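PDB 5CUV: acidocalcisomal pyrophosphatase from Trypanosoma cruzi, which probably hydrolyses inorganic pyrophosphate to two orthophosphates with the help of magnesium ions. Local coordinates for residues M327-I332 against F379-E384; D359-W364 against G383-K388. All blocks are in the same frame, centred on the assembly; numbering follows the deposited sequence.

Contact 1 (M327-I332 against F379-E384); sequences MDWKVI and FVFNGE. With MG (magnesium ion), chain D.
The indole of W329 has F381 CE1 at its edge, close to its plane and 4.0 Å from the far corner of the indole, W329 CH2; the two side chains run obliquely to each other. One face of the indole is covered from within its own strand, where M327 CG rests 3.5 Å above the plane, displaced toward the rim. At an edge of the F381 ring, in its plane, sits CG2 of V380, the preceding residue. The same methyl also approaches the indole corner, W329 CH2 to V380 CG2 being 4.2 Å, and the two side chains cross at about a right angle.

M327, present as selenomethionine, meets V380 tip to tip, its SE 3.6 Å from V380 CG1. Its CG stands trans to the backbone N (chi1 -177°), and bends at chi2 and chi3 then bring the end of the chain round to the loop. A long flexible chain suits the task of spanning from strand to loop, while branched valine sets CG1 against the end of the selenomethionine and CG2 between SE, W329 CH2 and the F381 ring. The loop is folded tightly: G383 N binds V380 O and E384 N binds F381 O, while F381, N382 and G383 all have positive phi, making overlapping left-handed turns.

Strand alternation sends D328 and K330 to the other side. There D328 OD1 binds the magnesium ion at 2.5 Å, and K330 NZ forms a salt bridge with D328 OD2 at 2.8 Å and another with D296. The lysine probably tempers the negative charge of this acidic cluster. The strand thus has an apolar side packed under the 379-384 loop and another carrying a ligand of the D291, D296 and D328 metal site, the aspartate-lined centre characteristic of the β-barrel in family I soluble pyrophosphatases.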
# COMPACT_ATOMS: atom_id res chain seq x y z
N MSE A 327 29.00 -8.43 23.54
CA MSE A 327 28.23 -8.66 22.31
C MSE A 327 27.03 -7.82 22.48
O MSE A 327 26.39 -7.86 23.51
CB MSE A 327 27.87 -10.13 22.15
CG MSE A 327 27.13 -10.44 20.85
SE MSE A 327 28.17 -10.17 19.26
CE MSE A 327 29.29 -11.76 19.39
N ASP A 328 26.69 -7.06 21.47
CA ASP A 328 25.53 -6.19 21.56
C ASP A 328 24.70 -6.23 20.26
O ASP A 328 24.80 -5.39 19.38
CB ASP A 328 26.07 -4.79 21.91
CG ASP A 328 25.02 -3.69 21.82
OD1 ASP A 328 23.84 -3.95 22.21
OD2 ASP A 328 25.43 -2.55 21.39
N TRP A 329 23.92 -7.30 20.17
CA TRP A 329 23.03 -7.57 19.06
C TRP A 329 21.97 -6.46 18.88
O TRP A 329 21.49 -5.83 19.82
CB TRP A 329 22.27 -8.89 19.29
CG TRP A 329 23.09 -10.20 19.30
CD1 TRP A 329 23.34 -11.02 20.39
CD2 TRP A 329 23.82 -10.81 18.19
NE1 TRP A 329 24.15 -12.05 20.03
CE2 TRP A 329 24.47 -11.96 18.70
CE3 TRP A 329 23.96 -10.49 16.83
CZ2 TRP A 329 25.29 -12.79 17.90
CZ3 TRP A 329 24.77 -11.33 16.03
CH2 TRP A 329 25.43 -12.47 16.58
N LYS A 330 21.61 -6.22 17.65
CA LYS A 330 20.61 -5.25 17.32
C LYS A 330 19.71 -6.00 16.33
O LYS A 330 20.12 -6.27 15.19
CB LYS A 330 21.30 -4.04 16.72
CG LYS A 330 22.33 -3.53 17.71
CD LYS A 330 22.31 -2.07 17.92
CE LYS A 330 23.33 -1.71 18.98
NZ LYS A 330 22.86 -1.86 20.38
N VAL A 331 18.52 -6.40 16.80
CA VAL A 331 17.57 -7.11 15.94
C VAL A 331 16.97 -6.10 14.98
O VAL A 331 16.57 -5.01 15.40
CB VAL A 331 16.42 -7.74 16.74
CG1 VAL A 331 15.28 -8.22 15.82
CG2 VAL A 331 16.92 -8.87 17.49
N ILE A 332 16.95 -6.44 13.70
CA ILE A 332 16.35 -5.57 12.70
C ILE A 332 14.95 -6.11 12.48
O ILE A 332 14.79 -7.26 12.12
CB ILE A 332 17.10 -5.63 11.35
CG1 ILE A 332 18.60 -5.46 11.58
CG2 ILE A 332 16.56 -4.61 10.43
CD1 ILE A 332 18.93 -4.13 12.20
N PHE A 379 32.28 -5.16 14.59
CA PHE A 379 31.15 -6.09 14.47
C PHE A 379 31.61 -7.55 14.25
O PHE A 379 32.64 -7.79 13.60
CB PHE A 379 30.27 -5.76 13.24
CG PHE A 379 29.78 -4.38 13.21
CD1 PHE A 379 30.65 -3.33 12.91
CD2 PHE A 379 28.48 -4.09 13.64
CE1 PHE A 379 30.24 -1.99 13.04
CE2 PHE A 379 28.05 -2.76 13.78
CZ PHE A 379 28.94 -1.70 13.48
N VAL A 380 30.83 -8.50 14.76
CA VAL A 380 31.11 -9.90 14.50
C VAL A 380 30.59 -10.17 13.10
O VAL A 380 29.98 -9.27 12.50
CB VAL A 380 30.36 -10.77 15.41
CG1 VAL A 380 30.87 -10.55 16.84
CG2 VAL A 380 28.85 -10.51 15.21
N PHE A 381 30.85 -11.36 12.56
CA PHE A 381 30.40 -11.72 11.20
C PHE A 381 30.68 -10.69 10.15
O PHE A 381 29.89 -10.52 9.22
CB PHE A 381 28.92 -12.02 11.16
CG PHE A 381 28.54 -13.22 11.96
CD1 PHE A 381 28.28 -13.10 13.29
CD2 PHE A 381 28.51 -14.45 11.38
CE1 PHE A 381 28.01 -14.22 14.06
CE2 PHE A 381 28.23 -15.58 12.13
CZ PHE A 381 27.98 -15.46 13.47
N ASN A 382 31.81 -10.01 10.28
CA ASN A 382 32.19 -9.02 9.28
C ASN A 382 31.17 -7.93 9.08
O ASN A 382 31.03 -7.43 7.96
CB ASN A 382 32.49 -9.72 7.94
CG ASN A 382 33.64 -10.76 8.05
OD1 ASN A 382 33.42 -11.93 8.43
ND2 ASN A 382 34.88 -10.32 7.74
N GLY A 383 30.46 -7.56 10.14
CA GLY A 383 29.47 -6.51 10.01
C GLY A 383 28.32 -6.79 9.04
O GLY A 383 27.58 -5.87 8.70
N GLU A 384 28.16 -8.03 8.58
CA GLU A 384 27.08 -8.35 7.67
C GLU A 384 25.83 -8.58 8.47
O GLU A 384 25.89 -8.98 9.64
CB GLU A 384 27.43 -9.55 6.81
CG GLU A 384 27.42 -10.91 7.47
CD GLU A 384 28.52 -11.91 6.91
OE1 GLU A 384 29.11 -11.65 5.80
OE2 GLU A 384 28.78 -12.96 7.61
MG MG D . 22.22 -4.24 24.04

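Contact 2 (D359-W364 against G383-K388); sequences DAIHEW and GEFKDK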
# COMPACT_ATOMS: atom_id res chain seq x y z
N ASP A 359 22.69 0.17 5.01
CA ASP A 359 23.98 0.88 5.06
C ASP A 359 24.01 1.98 6.15
O ASP A 359 25.01 2.13 6.88
CB ASP A 359 24.29 1.60 3.76
CG ASP A 359 24.51 0.69 2.63
OD1 ASP A 359 24.90 -0.47 2.87
OD2 ASP A 359 24.32 1.15 1.46
N ALA A 360 22.93 2.77 6.21
CA ALA A 360 22.90 3.85 7.16
C ALA A 360 22.85 3.29 8.59
O ALA A 360 23.45 3.83 9.49
CB ALA A 360 21.76 4.74 6.85
N ILE A 361 22.16 2.17 8.80
CA ILE A 361 22.09 1.58 10.14
C ILE A 361 23.46 1.14 10.59
O ILE A 361 23.87 1.37 11.74
CB ILE A 361 21.19 0.34 10.16
CG1 ILE A 361 19.76 0.78 9.95
CG2 ILE A 361 21.37 -0.40 11.45
CD1 ILE A 361 18.84 -0.31 9.75
N HIS A 362 24.15 0.48 9.66
CA HIS A 362 25.48 -0.05 9.93
C HIS A 362 26.47 1.06 10.22
O HIS A 362 27.22 1.00 11.18
CB HIS A 362 25.98 -0.87 8.76
CG HIS A 362 27.41 -1.27 8.91
ND1 HIS A 362 27.79 -2.56 9.21
CD2 HIS A 362 28.55 -0.54 8.91
CE1 HIS A 362 29.09 -2.60 9.41
NE2 HIS A 362 29.58 -1.39 9.23
N GLU A 363 26.45 2.10 9.40
CA GLU A 363 27.39 3.20 9.58
C GLU A 363 27.05 4.01 10.84
O GLU A 363 27.93 4.45 11.57
CB GLU A 363 27.38 4.06 8.32
CG GLU A 363 28.35 5.24 8.38
CD GLU A 363 29.82 4.87 8.12
OE1 GLU A 363 30.21 3.66 8.22
OE2 GLU A 363 30.60 5.82 7.85
N TRP A 364 25.76 4.16 11.12
CA TRP A 364 25.39 4.90 12.30
C TRP A 364 25.98 4.19 13.57
O TRP A 364 26.62 4.81 14.39
CB TRP A 364 23.84 5.10 12.37
CG TRP A 364 23.42 6.27 13.26
CD1 TRP A 364 23.03 7.53 12.87
CD2 TRP A 364 23.26 6.24 14.70
NE1 TRP A 364 22.62 8.27 13.96
CE2 TRP A 364 22.75 7.51 15.09
CE3 TRP A 364 23.49 5.27 15.68
CZ2 TRP A 364 22.45 7.82 16.41
CZ3 TRP A 364 23.21 5.59 17.00
CH2 TRP A 364 22.68 6.86 17.36
N GLY A 383 30.46 -7.56 10.14
CA GLY A 383 29.47 -6.51 10.01
C GLY A 383 28.32 -6.79 9.04
O GLY A 383 27.58 -5.87 8.70
N GLU A 384 28.16 -8.03 8.58
CA GLU A 384 27.08 -8.35 7.67
C GLU A 384 25.83 -8.58 8.47
O GLU A 384 25.89 -8.98 9.64
CB GLU A 384 27.43 -9.55 6.81
CG GLU A 384 27.42 -10.91 7.47
CD GLU A 384 28.52 -11.91 6.91
OE1 GLU A 384 29.11 -11.65 5.80
OE2 GLU A 384 28.78 -12.96 7.61
N PHE A 385 24.68 -8.31 7.84
CA PHE A 385 23.39 -8.46 8.52
C PHE A 385 22.94 -9.89 8.41
O PHE A 385 22.68 -10.32 7.32
CB PHE A 385 22.35 -7.57 7.85
CG PHE A 385 22.41 -6.16 8.27
CD1 PHE A 385 21.74 -5.74 9.39
CD2 PHE A 385 23.13 -5.23 7.53
CE1 PHE A 385 21.78 -4.37 9.78
CE2 PHE A 385 23.19 -3.86 7.88
CZ PHE A 385 22.51 -3.43 9.01
N LYS A 386 22.85 -10.62 9.50
CA LYS A 386 22.45 -12.01 9.39
C LYS A 386 20.96 -12.08 9.09
O LYS A 386 20.25 -11.19 9.43
CB LYS A 386 22.79 -12.75 10.69
CG LYS A 386 24.27 -12.62 11.14
CD LYS A 386 25.23 -13.35 10.21
CE LYS A 386 25.16 -14.86 10.46
NZ LYS A 386 26.04 -15.66 9.54
N ASP A 387 20.51 -13.14 8.47
CA ASP A 387 19.07 -13.33 8.11
C ASP A 387 18.16 -13.73 9.27
O ASP A 387 18.65 -14.06 10.32
CB ASP A 387 18.94 -14.41 7.08
CG ASP A 387 19.59 -15.66 7.55
OD1 ASP A 387 19.10 -16.24 8.55
OD2 ASP A 387 20.62 -16.02 6.95
N LYS A 388 16.85 -13.74 9.03
CA LYS A 388 15.88 -14.03 10.08
C LYS A 388 15.97 -15.33 10.88
O LYS A 388 15.67 -15.35 12.09
CB LYS A 388 14.45 -13.86 9.56
CG LYS A 388 13.95 -14.99 8.78
CD LYS A 388 12.62 -14.60 8.12
CE LYS A 388 12.16 -15.58 7.02
NZ LYS A 388 10.78 -15.22 6.59
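H362 presents the edge of its imidazole to the backbone of G383, whereas F385 turns the edge of its phenyl ring to I361. The histidine CG is anti to the backbone N (chi1 172°), which carries the ring off the helix toward the loop. There ND1 makes a weak hydrogen bond to G383 O, at 3.4 Å and bent to 130°, with the acceptor near the ring plane. G383 CA also lies in that plane, 4.0 Å from H362 CE1. Glycine suits this place twice over, for it leaves room for an imidazole held edge-on against the chain and readily adopts the positive phi of 61°. One helical turn of 357-367 thereby packs on the tail of the loop that leads into strand 386-387, at the margin of the pyrophosphatase sheet; the backbone of K386 pairs with I318 there, and L319 touches both H362 and F385.

F385 points toward the helix, and its side chain crosses that of I361 obliquely. The CG2 branch of I361, near the plane of the phenyl ring and with CB behind it, meets the corner of the ring at F385 CZ, 4.1 Å from I361 CG2. Next to this, F385 CE2 approaches H362 CB at 4.2 Å, meeting the aliphatic base of the histidine. Further along the chain, D387 caps the start of helix 388-412 through OD1 to F390 N, an N-terminal role well suited to a short carboxylate.

From the N-terminal side, strand 326-335 comes first, followed by helix 357-367, the loop at 379-384 and then strand 386-387. Contact 1 closes a long loop of 46 residues, while contact 2, starting within that loop, closes one of 18 and ends slightly later. The two closures therefore cross, and they overlap at G383 and E384. With centres 7 Å apart, they also touch directly: I332 CD1 packs on F385 CE1 at 3.7 Å, and the F379 ring stacks on that of H362. Together they hold the 379-385 part between strand 326-335 and helix 357-367, before the chain enters strand 386-387 and helix 388-412.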